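Local coordinates for protein Pbp related beta-lactamase (Pyrococcus abyssi, PDB 2QMI) that probably acts as a serine peptidase of the penicillin-binding protein and beta-lactamase family, assembled as a self-compartmentalizing octamer, at residues K266-Y271 and Y315-K320; P292-E297 and L344-N349; E297-H302 and I337-L342. One frame throughout, in Å; residues are numbered along the deposited sequence.

Interaction 1. Residues K266-Y271 and Y315-K320; sequences KMETSY and YIPEKK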
ATOM      1  N   LYS A 266      50.596   4.299  35.407  1.00 27.46           N
ATOM      2  CA  LYS A 266      50.331   5.533  34.683  1.00 27.42           C
ATOM      3  C   LYS A 266      49.034   5.356  33.899  1.00 26.07           C
ATOM      4  O   LYS A 266      48.208   6.261  33.829  1.00 26.15           O
ATOM      5  CB  LYS A 266      51.476   5.852  33.714  1.00 28.31           C
ATOM      6  CG  LYS A 266      52.704   6.475  34.365  1.00 30.02           C
ATOM      7  CD  LYS A 266      53.652   7.060  33.315  1.00 30.44           C
ATOM      8  CE  LYS A 266      54.884   7.673  33.966  1.00 30.16           C
ATOM      9  NZ  LYS A 266      55.639   6.671  34.768  1.00 31.24           N
ATOM     10  N   MET A 267      48.863   4.171  33.322  1.00 24.82           N
ATOM     11  CA  MET A 267      47.680   3.857  32.529  1.00 23.69           C
ATOM     12  C   MET A 267      46.407   3.778  33.364  1.00 22.71           C
ATOM     13  O   MET A 267      45.319   4.060  32.862  1.00 23.28           O
ATOM     14  CB  MET A 267      47.889   2.533  31.785  1.00 22.01           C
ATOM     15  CG  MET A 267      49.033   2.565  30.783  1.00 22.91           C
ATOM     16  SD  MET A 267      49.338   0.965  29.994  1.00 22.21           S
ATOM     17  CE  MET A 267      47.828   0.775  29.040  1.00 22.55           C
ATOM     18  N   GLU A 268      46.548   3.401  34.635  1.00 22.42           N
ATOM     19  CA  GLU A 268      45.408   3.263  35.542  1.00 21.98           C
ATOM     20  C   GLU A 268      45.116   4.541  36.319  1.00 22.35           C
ATOM     21  O   GLU A 268      44.296   4.538  37.235  1.00 23.13           O
ATOM     22  CB  GLU A 268      45.656   2.121  36.540  1.00 21.80           C
ATOM     23  CG  GLU A 268      45.960   0.774  35.899  1.00 22.53           C
ATOM     24  CD  GLU A 268      46.236  -0.322  36.925  1.00 25.00           C
ATOM     25  OE1 GLU A 268      46.299  -0.010  38.138  1.00 25.73           O
ATOM     26  OE2 GLU A 268      46.391  -1.499  36.517  1.00 25.01           O
ATOM     27  N   THR A 269      45.781   5.635  35.956  1.00 22.24           N
ATOM     28  CA  THR A 269      45.574   6.901  36.655  1.00 22.18           C
ATOM     29  C   THR A 269      44.525   7.776  35.968  1.00 21.78           C
ATOM     30  O   THR A 269      44.589   8.008  34.765  1.00 21.40           O
ATOM     31  CB  THR A 269      46.897   7.699  36.765  1.00 21.43           C
ATOM     32  OG1 THR A 269      47.881   6.905  37.438  1.00 22.55           O
ATOM     33  CG2 THR A 269      46.684   8.990  37.552  1.00 21.67           C
ATOM     34  N   SER A 270      43.561   8.260  36.740  1.00 21.03           N
ATOM     35  CA  SER A 270      42.520   9.106  36.186  1.00 22.09           C
ATOM     36  C   SER A 270      43.052  10.521  35.962  1.00 23.08           C
ATOM     37  O   SER A 270      43.259  11.271  36.916  1.00 21.65           O
ATOM     38  CB  SER A 270      41.309   9.143  37.125  1.00 21.93           C
ATOM     39  OG  SER A 270      40.223   9.837  36.528  1.00 23.82           O
ATOM     40  N   TYR A 271      43.278  10.873  34.696  1.00 23.48           N
ATOM     41  CA  TYR A 271      43.787  12.198  34.339  1.00 23.85           C
ATOM     42  C   TYR A 271      42.659  13.184  34.055  1.00 25.07           C
ATOM     43  O   TYR A 271      42.843  14.393  34.156  1.00 24.30           O
ATOM     44  CB  TYR A 271      44.678  12.106  33.100  1.00 23.07           C
ATOM     45  CG  TYR A 271      45.873  11.217  33.289  1.00 23.93           C
ATOM     46  CD1 TYR A 271      46.988  11.653  34.011  1.00 23.72           C
ATOM     47  CD2 TYR A 271      45.872   9.912  32.802  1.00 22.65           C
ATOM     48  CE1 TYR A 271      48.071  10.801  34.245  1.00 22.15           C
ATOM     49  CE2 TYR A 271      46.944   9.057  33.034  1.00 22.63           C
ATOM     50  CZ  TYR A 271      48.037   9.507  33.753  1.00 20.77           C
ATOM     51  OH  TYR A 271      49.091   8.653  33.972  1.00 22.35           O
ATOM     52  N   TYR A 315      39.089  -5.304  35.435  1.00 22.44           N
ATOM     53  CA  TYR A 315      39.785  -5.975  36.520  1.00 23.28           C
ATOM     54  C   TYR A 315      39.900  -5.064  37.737  1.00 23.48           C
ATOM     55  O   TYR A 315      39.832  -3.841  37.631  1.00 23.02           O
ATOM     56  CB  TYR A 315      41.183  -6.419  36.061  1.00 23.88           C
ATOM     57  CG  TYR A 315      42.112  -5.284  35.652  1.00 24.45           C
ATOM     58  CD1 TYR A 315      41.933  -4.597  34.443  1.00 24.64           C
ATOM     59  CD2 TYR A 315      43.152  -4.882  36.486  1.00 23.26           C
ATOM     60  CE1 TYR A 315      42.770  -3.534  34.081  1.00 22.71           C
ATOM     61  CE2 TYR A 315      43.990  -3.825  36.138  1.00 23.61           C
ATOM     62  CZ  TYR A 315      43.794  -3.153  34.935  1.00 24.01           C
ATOM     63  OH  TYR A 315      44.624  -2.094  34.617  1.00 22.92           O
ATOM     64  N   ILE A 316      40.065  -5.678  38.899  1.00 24.53           N
ATOM     65  CA  ILE A 316      40.203  -4.938  40.140  1.00 25.41           C
ATOM     66  C   ILE A 316      41.479  -5.452  40.795  1.00 26.19           C
ATOM     67  O   ILE A 316      41.459  -6.442  41.521  1.00 25.29           O
ATOM     68  CB  ILE A 316      38.976  -5.171  41.052  1.00 26.08           C
ATOM     69  CG1 ILE A 316      37.715  -4.693  40.322  1.00 25.68           C
ATOM     70  CG2 ILE A 316      39.158  -4.434  42.384  1.00 23.95           C
ATOM     71  CD1 ILE A 316      36.423  -4.865  41.095  1.00 28.18           C
ATOM     72  N   PRO A 317      42.615  -4.783  40.519  1.00 27.67           N
ATOM     73  CA  PRO A 317      43.946  -5.119  41.039  1.00 28.27           C
ATOM     74  C   PRO A 317      43.949  -5.399  42.532  1.00 29.06           C
ATOM     75  O   PRO A 317      44.584  -6.350  42.986  1.00 28.81           O
ATOM     76  CB  PRO A 317      44.773  -3.888  40.688  1.00 27.54           C
ATOM     77  CG  PRO A 317      44.151  -3.423  39.439  1.00 27.85           C
ATOM     78  CD  PRO A 317      42.677  -3.525  39.754  1.00 27.36           C
ATOM     79  N   GLU A 318      43.244  -4.562  43.287  1.00 29.35           N
ATOM     80  CA  GLU A 318      43.158  -4.727  44.737  1.00 30.89           C
ATOM     81  C   GLU A 318      42.713  -6.124  45.159  1.00 29.97           C
ATOM     82  O   GLU A 318      43.287  -6.714  46.068  1.00 30.50           O
ATOM     83  CB  GLU A 318      42.188  -3.704  45.332  1.00 33.47           C
ATOM     84  CG  GLU A 318      42.787  -2.319  45.572  1.00 37.14           C
ATOM     85  CD  GLU A 318      43.726  -2.295  46.760  1.00 39.29           C
ATOM     86  OE1 GLU A 318      44.184  -1.184  47.127  1.00 40.63           O
ATOM     87  OE2 GLU A 318      44.008  -3.380  47.327  1.00 40.10           O
ATOM     88  N   LYS A 319      41.676  -6.640  44.506  1.00 29.13           N
ATOM     89  CA  LYS A 319      41.135  -7.957  44.828  1.00 27.74           C
ATOM     90  C   LYS A 319      41.649  -9.026  43.875  1.00 26.79           C
ATOM     91  O   LYS A 319      41.274 -10.193  43.977  1.00 27.07           O
ATOM     92  CB  LYS A 319      39.603  -7.916  44.770  1.00 28.16           C
ATOM     93  CG  LYS A 319      38.948  -7.117  45.894  1.00 28.94           C
ATOM     94  CD  LYS A 319      39.123  -7.816  47.249  1.00 30.70           C
ATOM     95  CE  LYS A 319      38.512  -7.006  48.394  1.00 31.30           C
ATOM     96  NZ  LYS A 319      39.203  -5.685  48.587  1.00 33.26           N
ATOM     97  N   LYS A 320      42.500  -8.612  42.943  1.00 25.95           N
ATOM     98  CA  LYS A 320      43.079  -9.509  41.951  1.00 25.90           C
ATOM     99  C   LYS A 320      42.063 -10.303  41.137  1.00 25.08           C
ATOM    100  O   LYS A 320      42.240 -11.490  40.881  1.00 24.75           O
ATOM    101  CB  LYS A 320      44.075 -10.452  42.618  1.00 27.35           C
ATOM    102  CG  LYS A 320      45.402  -9.772  42.922  1.00 29.47           C
ATOM    103  CD  LYS A 320      46.408 -10.735  43.518  1.00 33.51           C
ATOM    104  CE  LYS A 320      45.950 -11.221  44.895  1.00 34.66           C
ATOM    105  NZ  LYS A 320      46.953 -12.145  45.492  1.00 36.10           N
TER

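Interaction 2. Residues P292-E297 and L344-N349; sequences PNFLGE and LLLGKN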
ATOM      1  N   PRO A 292      36.492   4.701  40.295  1.00 24.63           N
ATOM      2  CA  PRO A 292      36.892   4.753  41.708  1.00 24.26           C
ATOM      3  C   PRO A 292      35.858   4.316  42.759  1.00 25.43           C
ATOM      4  O   PRO A 292      36.228   3.909  43.860  1.00 25.90           O
ATOM      5  CB  PRO A 292      37.324   6.207  41.885  1.00 21.84           C
ATOM      6  CG  PRO A 292      36.454   6.937  40.910  1.00 22.61           C
ATOM      7  CD  PRO A 292      36.513   6.048  39.696  1.00 22.19           C
ATOM      8  N   ASN A 293      34.576   4.382  42.417  1.00 26.07           N
ATOM      9  CA  ASN A 293      33.512   4.011  43.349  1.00 27.23           C
ATOM     10  C   ASN A 293      32.666   2.830  42.868  1.00 26.36           C
ATOM     11  O   ASN A 293      31.441   2.924  42.803  1.00 26.22           O
ATOM     12  CB  ASN A 293      32.607   5.222  43.583  1.00 28.83           C
ATOM     13  CG  ASN A 293      33.374   6.427  44.091  1.00 31.74           C
ATOM     14  OD1 ASN A 293      33.168   7.556  43.632  1.00 32.39           O
ATOM     15  ND2 ASN A 293      34.265   6.194  45.054  1.00 33.09           N
ATOM     16  N   PHE A 294      33.316   1.720  42.538  1.00 26.04           N
ATOM     17  CA  PHE A 294      32.601   0.538  42.060  1.00 25.78           C
ATOM     18  C   PHE A 294      32.403  -0.484  43.176  1.00 26.98           C
ATOM     19  O   PHE A 294      33.230  -1.383  43.351  1.00 27.05           O
ATOM     20  CB  PHE A 294      33.370  -0.124  40.914  1.00 23.82           C
ATOM     21  CG  PHE A 294      32.709  -1.366  40.382  1.00 22.87           C
ATOM     22  CD1 PHE A 294      31.546  -1.281  39.622  1.00 22.19           C
ATOM     23  CD2 PHE A 294      33.239  -2.623  40.655  1.00 22.26           C
ATOM     24  CE1 PHE A 294      30.920  -2.428  39.143  1.00 21.95           C
ATOM     25  CE2 PHE A 294      32.619  -3.778  40.182  1.00 22.99           C
ATOM     26  CZ  PHE A 294      31.456  -3.677  39.423  1.00 21.81           C
ATOM     27  N   LEU A 295      31.309  -0.353  43.923  1.00 26.70           N
ATOM     28  CA  LEU A 295      31.023  -1.276  45.016  1.00 27.15           C
ATOM     29  C   LEU A 295      32.180  -1.303  46.004  1.00 27.45           C
ATOM     30  O   LEU A 295      32.640  -2.369  46.408  1.00 27.96           O
ATOM     31  CB  LEU A 295      30.764  -2.691  44.471  1.00 25.89           C
ATOM     32  CG  LEU A 295      29.446  -2.912  43.713  1.00 27.32           C
ATOM     33  CD1 LEU A 295      29.400  -2.002  42.501  1.00 27.49           C
ATOM     34  CD2 LEU A 295      29.317  -4.375  43.284  1.00 26.56           C
ATOM     35  N   GLY A 296      32.648  -0.117  46.384  1.00 28.18           N
ATOM     36  CA  GLY A 296      33.748  -0.012  47.326  1.00 28.84           C
ATOM     37  C   GLY A 296      35.105  -0.442  46.793  1.00 29.56           C
ATOM     38  O   GLY A 296      36.027  -0.670  47.574  1.00 30.16           O
ATOM     39  N   GLU A 297      35.236  -0.562  45.473  1.00 29.94           N
ATOM     40  CA  GLU A 297      36.503  -0.961  44.863  1.00 28.63           C
ATOM     41  C   GLU A 297      36.890  -0.030  43.712  1.00 28.66           C
ATOM     42  O   GLU A 297      36.060   0.742  43.208  1.00 28.43           O
ATOM     43  CB  GLU A 297      36.396  -2.381  44.310  1.00 29.34           C
ATOM     44  CG  GLU A 297      35.968  -3.442  45.306  1.00 30.43           C
ATOM     45  CD  GLU A 297      36.971  -3.635  46.429  1.00 30.83           C
ATOM     46  OE1 GLU A 297      38.188  -3.427  46.207  1.00 31.14           O
ATOM     47  OE2 GLU A 297      36.539  -4.015  47.536  1.00 31.66           O
ATOM     48  N   LEU A 344      29.421 -10.627  41.924  1.00 24.31           N
ATOM     49  CA  LEU A 344      29.312 -11.931  42.562  1.00 24.42           C
ATOM     50  C   LEU A 344      30.625 -12.298  43.240  1.00 24.65           C
ATOM     51  O   LEU A 344      30.649 -12.708  44.404  1.00 25.05           O
ATOM     52  CB  LEU A 344      28.945 -12.991  41.527  1.00 23.72           C
ATOM     53  CG  LEU A 344      27.546 -12.856  40.932  1.00 23.80           C
ATOM     54  CD1 LEU A 344      27.356 -13.899  39.836  1.00 23.50           C
ATOM     55  CD2 LEU A 344      26.504 -13.027  42.030  1.00 22.26           C
ATOM     56  N   LEU A 345      31.718 -12.143  42.500  1.00 26.32           N
ATOM     57  CA  LEU A 345      33.056 -12.436  43.010  1.00 26.69           C
ATOM     58  C   LEU A 345      33.406 -11.571  44.220  1.00 26.63           C
ATOM     59  O   LEU A 345      34.175 -11.994  45.087  1.00 27.57           O
ATOM     60  CB  LEU A 345      34.095 -12.208  41.907  1.00 26.75           C
ATOM     61  CG  LEU A 345      34.117 -13.218  40.758  1.00 27.52           C
ATOM     62  CD1 LEU A 345      34.920 -12.668  39.597  1.00 26.85           C
ATOM     63  CD2 LEU A 345      34.715 -14.523  41.253  1.00 28.07           C
ATOM     64  N   LEU A 346      32.856 -10.361  44.262  1.00 25.41           N
ATOM     65  CA  LEU A 346      33.094  -9.436  45.364  1.00 26.11           C
ATOM     66  C   LEU A 346      32.106  -9.693  46.506  1.00 27.66           C
ATOM     67  O   LEU A 346      32.029  -8.913  47.465  1.00 27.23           O
ATOM     68  CB  LEU A 346      32.946  -7.988  44.886  1.00 25.20           C
ATOM     69  CG  LEU A 346      34.065  -7.382  44.033  1.00 24.56           C
ATOM     70  CD1 LEU A 346      33.595  -6.054  43.443  1.00 21.96           C
ATOM     71  CD2 LEU A 346      35.310  -7.169  44.879  1.00 23.28           C
ATOM     72  N   GLY A 347      31.337 -10.772  46.384  1.00 27.33           N
ATOM     73  CA  GLY A 347      30.376 -11.116  47.416  1.00 28.53           C
ATOM     74  C   GLY A 347      29.187 -10.181  47.553  1.00 28.95           C
ATOM     75  O   GLY A 347      28.546 -10.147  48.605  1.00 29.75           O
ATOM     76  N   LYS A 348      28.883  -9.420  46.506  1.00 29.66           N
ATOM     77  CA  LYS A 348      27.744  -8.503  46.546  1.00 29.82           C
ATOM     78  C   LYS A 348      26.615  -8.958  45.627  1.00 29.32           C
ATOM     79  O   LYS A 348      26.865  -9.589  44.600  1.00 29.64           O
ATOM     80  CB  LYS A 348      28.175  -7.093  46.141  1.00 29.87           C
ATOM     81  CG  LYS A 348      29.149  -6.455  47.110  1.00 30.95           C
ATOM     82  CD  LYS A 348      29.087  -4.949  47.016  1.00 31.67           C
ATOM     83  CE  LYS A 348      29.680  -4.315  48.267  1.00 32.05           C
ATOM     84  NZ  LYS A 348      31.022  -4.886  48.504  1.00 32.59           N
ATOM     85  N   ASN A 349      25.378  -8.635  45.998  1.00 28.24           N
ATOM     86  CA  ASN A 349      24.216  -9.000  45.190  1.00 29.60           C
ATOM     87  C   ASN A 349      24.061  -7.995  44.040  1.00 27.82           C
ATOM     88  O   ASN A 349      23.730  -6.824  44.258  1.00 25.95           O
ATOM     89  CB  ASN A 349      22.941  -8.997  46.038  1.00 32.25           C
ATOM     90  CG  ASN A 349      21.736  -9.516  45.271  1.00 35.09           C
ATOM     91  OD1 ASN A 349      21.665  -9.384  44.041  1.00 36.06           O
ATOM     92  ND2 ASN A 349      20.774 -10.100  45.988  1.00 37.01           N
TER

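Interaction 3. Residues E297-H302 and I337-L342; sequences EKLVGH and IAMYAL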
ATOM      1  N   GLU A 297      35.236  -0.562  45.473  1.00 29.94           N
ATOM      2  CA  GLU A 297      36.503  -0.961  44.863  1.00 28.63           C
ATOM      3  C   GLU A 297      36.890  -0.030  43.712  1.00 28.66           C
ATOM      4  O   GLU A 297      36.060   0.742  43.208  1.00 28.43           O
ATOM      5  CB  GLU A 297      36.396  -2.381  44.310  1.00 29.34           C
ATOM      6  CG  GLU A 297      35.968  -3.442  45.306  1.00 30.43           C
ATOM      7  CD  GLU A 297      36.971  -3.635  46.429  1.00 30.83           C
ATOM      8  OE1 GLU A 297      38.188  -3.427  46.207  1.00 31.14           O
ATOM      9  OE2 GLU A 297      36.539  -4.015  47.536  1.00 31.66           O
ATOM     10  N   LYS A 298      38.156  -0.095  43.303  1.00 27.90           N
ATOM     11  CA  LYS A 298      38.624   0.705  42.173  1.00 27.40           C
ATOM     12  C   LYS A 298      38.612  -0.223  40.960  1.00 26.04           C
ATOM     13  O   LYS A 298      39.370  -1.194  40.908  1.00 25.99           O
ATOM     14  CB  LYS A 298      40.048   1.221  42.395  1.00 27.99           C
ATOM     15  CG  LYS A 298      40.494   2.202  41.308  1.00 28.57           C
ATOM     16  CD  LYS A 298      42.000   2.430  41.293  1.00 28.62           C
ATOM     17  CE  LYS A 298      42.376   3.447  40.218  1.00 27.92           C
ATOM     18  NZ  LYS A 298      43.853   3.626  40.083  1.00 27.22           N
ATOM     19  N   LEU A 299      37.742   0.072  39.998  1.00 25.15           N
ATOM     20  CA  LEU A 299      37.617  -0.739  38.789  1.00 24.11           C
ATOM     21  C   LEU A 299      38.340  -0.136  37.581  1.00 23.19           C
ATOM     22  O   LEU A 299      38.380   1.081  37.398  1.00 22.80           O
ATOM     23  CB  LEU A 299      36.131  -0.929  38.445  1.00 23.87           C
ATOM     24  CG  LEU A 299      35.767  -1.697  37.168  1.00 23.66           C
ATOM     25  CD1 LEU A 299      36.133  -3.159  37.318  1.00 24.20           C
ATOM     26  CD2 LEU A 299      34.272  -1.555  36.902  1.00 25.36           C
ATOM     27  N   VAL A 300      38.912  -1.001  36.754  1.00 23.89           N
ATOM     28  CA  VAL A 300      39.606  -0.549  35.556  1.00 23.05           C
ATOM     29  C   VAL A 300      39.121  -1.408  34.400  1.00 23.13           C
ATOM     30  O   VAL A 300      39.142  -2.634  34.483  1.00 22.97           O
ATOM     31  CB  VAL A 300      41.140  -0.682  35.701  1.00 22.64           C
ATOM     32  CG1 VAL A 300      41.826  -0.224  34.425  1.00 24.20           C
ATOM     33  CG2 VAL A 300      41.624   0.161  36.879  1.00 23.81           C
ATOM     34  N   GLY A 301      38.670  -0.765  33.331  1.00 22.68           N
ATOM     35  CA  GLY A 301      38.182  -1.512  32.187  1.00 22.32           C
ATOM     36  C   GLY A 301      37.887  -0.622  30.994  1.00 23.08           C
ATOM     37  O   GLY A 301      38.094   0.594  31.045  1.00 22.37           O
ATOM     38  N   HIS A 302      37.405  -1.232  29.916  1.00 20.39           N
ATOM     39  CA  HIS A 302      37.075  -0.504  28.703  1.00 18.55           C
ATOM     40  C   HIS A 302      36.182  -1.395  27.856  1.00 18.88           C
ATOM     41  O   HIS A 302      36.394  -2.610  27.769  1.00 18.93           O
ATOM     42  CB  HIS A 302      38.351  -0.150  27.927  1.00 17.82           C
ATOM     43  CG  HIS A 302      38.198   1.023  27.010  1.00 16.75           C
ATOM     44  ND1 HIS A 302      37.376   1.004  25.905  1.00 16.55           N
ATOM     45  CD2 HIS A 302      38.713   2.274  27.072  1.00 17.07           C
ATOM     46  CE1 HIS A 302      37.386   2.193  25.331  1.00 17.51           C
ATOM     47  NE2 HIS A 302      38.189   2.982  26.021  1.00 17.97           N
ATOM     48  N   ILE A 337      27.204  -7.512  31.826  1.00 20.00           N
ATOM     49  CA  ILE A 337      27.458  -8.909  32.149  1.00 19.34           C
ATOM     50  C   ILE A 337      28.750  -9.007  32.973  1.00 19.44           C
ATOM     51  O   ILE A 337      28.800  -9.682  34.002  1.00 18.76           O
ATOM     52  CB  ILE A 337      27.595  -9.749  30.864  1.00 19.48           C
ATOM     53  CG1 ILE A 337      26.260  -9.738  30.108  1.00 20.66           C
ATOM     54  CG2 ILE A 337      28.031 -11.169  31.206  1.00 19.41           C
ATOM     55  CD1 ILE A 337      26.243 -10.570  28.849  1.00 21.55           C
ATOM     56  N   ALA A 338      29.789  -8.315  32.520  1.00 18.08           N
ATOM     57  CA  ALA A 338      31.068  -8.329  33.219  1.00 17.83           C
ATOM     58  C   ALA A 338      30.909  -7.876  34.670  1.00 19.52           C
ATOM     59  O   ALA A 338      31.407  -8.524  35.592  1.00 19.25           O
ATOM     60  CB  ALA A 338      32.066  -7.430  32.499  1.00 15.97           C
ATOM     61  N   MET A 339      30.202  -6.767  34.871  1.00 19.35           N
ATOM     62  CA  MET A 339      30.004  -6.231  36.209  1.00 20.02           C
ATOM     63  C   MET A 339      29.157  -7.141  37.107  1.00 20.37           C
ATOM     64  O   MET A 339      29.360  -7.182  38.321  1.00 19.88           O
ATOM     65  CB  MET A 339      29.408  -4.827  36.107  1.00 20.67           C
ATOM     66  CG  MET A 339      30.280  -3.900  35.268  1.00 20.92           C
ATOM     67  SD  MET A 339      29.642  -2.229  35.037  1.00 25.43           S
ATOM     68  CE  MET A 339      31.150  -1.275  34.906  1.00 21.65           C
ATOM     69  N   TYR A 340      28.233  -7.885  36.506  1.00 20.09           N
ATOM     70  CA  TYR A 340      27.384  -8.813  37.245  1.00 19.46           C
ATOM     71  C   TYR A 340      28.287  -9.897  37.857  1.00 19.38           C
ATOM     72  O   TYR A 340      28.124 -10.282  39.015  1.00 18.45           O
ATOM     73  CB  TYR A 340      26.373  -9.466  36.291  1.00 20.75           C
ATOM     74  CG  TYR A 340      25.228 -10.199  36.963  1.00 21.84           C
ATOM     75  CD1 TYR A 340      24.005  -9.564  37.182  1.00 23.80           C
ATOM     76  CD2 TYR A 340      25.358 -11.533  37.356  1.00 23.86           C
ATOM     77  CE1 TYR A 340      22.929 -10.242  37.770  1.00 23.98           C
ATOM     78  CE2 TYR A 340      24.290 -12.222  37.946  1.00 23.99           C
ATOM     79  CZ  TYR A 340      23.081 -11.567  38.143  1.00 24.35           C
ATOM     80  OH  TYR A 340      22.013 -12.243  38.676  1.00 25.57           O
ATOM     81  N   ALA A 341      29.234 -10.388  37.064  1.00 18.44           N
ATOM     82  CA  ALA A 341      30.163 -11.413  37.524  1.00 19.86           C
ATOM     83  C   ALA A 341      31.088 -10.820  38.595  1.00 20.75           C
ATOM     84  O   ALA A 341      31.276 -11.415  39.662  1.00 22.13           O
ATOM     85  CB  ALA A 341      30.978 -11.951  36.348  1.00 18.62           C
ATOM     86  N   LEU A 342      31.658  -9.648  38.317  1.00 19.61           N
ATOM     87  CA  LEU A 342      32.540  -8.994  39.277  1.00 20.40           C
ATOM     88  C   LEU A 342      31.852  -8.830  40.627  1.00 21.09           C
ATOM     89  O   LEU A 342      32.453  -9.093  41.669  1.00 22.80           O
ATOM     90  CB  LEU A 342      32.991  -7.631  38.748  1.00 19.03           C
ATOM     91  CG  LEU A 342      33.960  -7.681  37.563  1.00 18.47           C
ATOM     92  CD1 LEU A 342      34.103  -6.308  36.946  1.00 18.88           C
ATOM     93  CD2 LEU A 342      35.301  -8.208  38.033  1.00 19.42           C
TER

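Interaction 1. Residues K266-Y271 and Y315-K320
A single buried side-chain hydrogen bond, between Glu268 and Tyr315, ties the end of helix 261-267 to strand 310-316 of the central antiparallel sheet. The backbones stay well apart, with the closest CA atoms, those of Glu268 and Pro317, 10.1 Å from each other, and the two side chains span the gap. Tyr315 OH donates to Glu268 OE2 at 2.7 Å. The hydroxyl comes from above the carboxylate plane, 38° out of it, while the oxygen lies at the edge of the phenol ring and in its plane; the two flat groups are turned 57° against each other. Glu268 is the first residue to leave helical backbone angles, and its chain runs extended beyond CG, which carries the carboxylate across to the sheet. The CA-CB bond of Tyr315 does not aim at 266-271, and it is the far end of the ring that comes near Glu268. Pro317 CG lies 4.2 Å from Glu268 OE2, a loose apolar neighbour beside the bond.

Glu268 OE1 makes a salt bridge to Arg254, so both carboxylate oxygens are held, and this pairing would be expected to favour the ionised form. Leu248 and Ile252 of helix 241-252 pack against the Tyr315 side chain. Within 266-271, Lys266 O takes two donors from opposite faces of its plane: Tyr271 OH at 2.6 Å and Thr269 N at 3.3 Å. Tyr271 thereby bonds back to the last turn of the helix, with Thr269 CG2 4.0 Å above the plane of the Tyr271 ring, toward its rim. This is a helix-to-sheet connection within the beta-lactamase fold, in which helices cover both faces of a central antiparallel sheet; helix 261-267 lies on the face opposite helix 334-345.

Interaction 2. Residues P292-E297 and L344-N349
Leu295 and Lys348 lie alongside each other and run in opposite directions, with Leu295 CD2 3.8 Å from Lys348 CD. The aliphatic part of the lysine does the touching. Its bend at the last torsion (chi4 52°) turns the ammonium group toward the turn backbone, where Lys348 NZ is 3.7 Å from Leu295 O, too far for a hydrogen bond. The other half of the contact belongs to Leu346. Its CD2 meets the CG methylene of Glu297 at 3.8 Å, the two side chains passing head to tail, and its CD1 approaches Phe294 CE2 obliquely at 4.1 Å. The glutamate carboxylate and the lysine ammonium remain apart, with Glu297 OE2 5.7 Å from Lys348 NZ.

Two tight turns present these groups. Phe294 N to Glu297 O and Glu297 N to Phe294 O, both 3.0 Å, close a two-residue hairpin with a type I' turn, in which Leu295 and Gly296 have positive phi; Leu295 CD1 rests 3.6 Å above one face of the Phe294 ring, toward its rim. On the other side a Schellman motif ends the helix, with Gly347 as its C-prime residue, and sends Lys348 back toward the hairpin.

Outward, Ile316 of strand 310-316 packs on Phe294, Glu297 and Leu346, Phe279 meets the Phe294 ring edge-to-face, and Phe294 reaches Met339 and Leu342 of helix 334-345.

Interaction 3. Residues E297-H302 and I337-L342
Helix 334-345 packs against one face of the central antiparallel sheet of the beta-lactamase fold, and Leu299 on strand 297-305 is the residue through which these two segments meet. All three side chains involved are buried and apolar, and no hydrogen bond passes between the segments. Leu299 points at the helix and divides its two methyl groups between successive turns. CD2 touches the terminal methyl of Met339, Met339 CE, at 3.7 Å, the two side chains crossing at about a right angle. CD1 meets Leu342 CD1 at 3.8 Å in a more slanting approach. In Leu299, CG lies anti to the backbone N (chi1 177°), which extends the side chain toward the helix; chi2 then turns one methyl to Met339 and the other to Leu342.

Met339 reaches the leucine only with its end. Its chain runs straight to the sulfur and then bends at chi3 (149°), a value away from the usual staggered positions, which brings CE onto Leu299. Leu342, three residues on and so on the same face of the helix, aims its side chain at the strand from the outset. The nearest CA atoms, those of Leu299 and Leu342, are 9.7 Å apart, so the side chains fill the interval. At the far end of the strand segment, His302 packs beside Ser59 and Tyr160, residues that fit the SxxK-type active-site pattern of this family; His302 NE2 is hydrogen-bonded to Tyr284 OH.

Strand 297-305 lies between strands 289-291 and 310-316, and each neighbour adds to the layer: Tyr291 touches Leu299 and Met339, and Ile316 packs on Leu299. Farther across the sheet, Val323 and Val325 of strand 321-327 receive Leu342, Ala338 and Ile337.

How the interactions relate
All three contacts gather round strands 297-305 and 310-316, neighbours in the central antiparallel sheet. The centres of interactions 1 and 2 lie about 14 Å apart, those of interactions 1 and 3 about 11 Å, and those of interactions 2 and 3 about 8 Å. Along the chain the order is 266-271, 292-297, 297-302, 315-320, 337-342 and 344-349, so interaction 1 interleaves with both others, whereas interaction 3 lies within the span of interaction 2. Those two share Glu297 and helix 334-345, and Phe294 packs on Leu299 between them. Lys298 NZ hydrogen-bonds Glu268 O, joining interactions 1 and 3. Together they tie helices 261-267 and 334-345 to opposite faces of one sheet in the beta-lactamase-like domain.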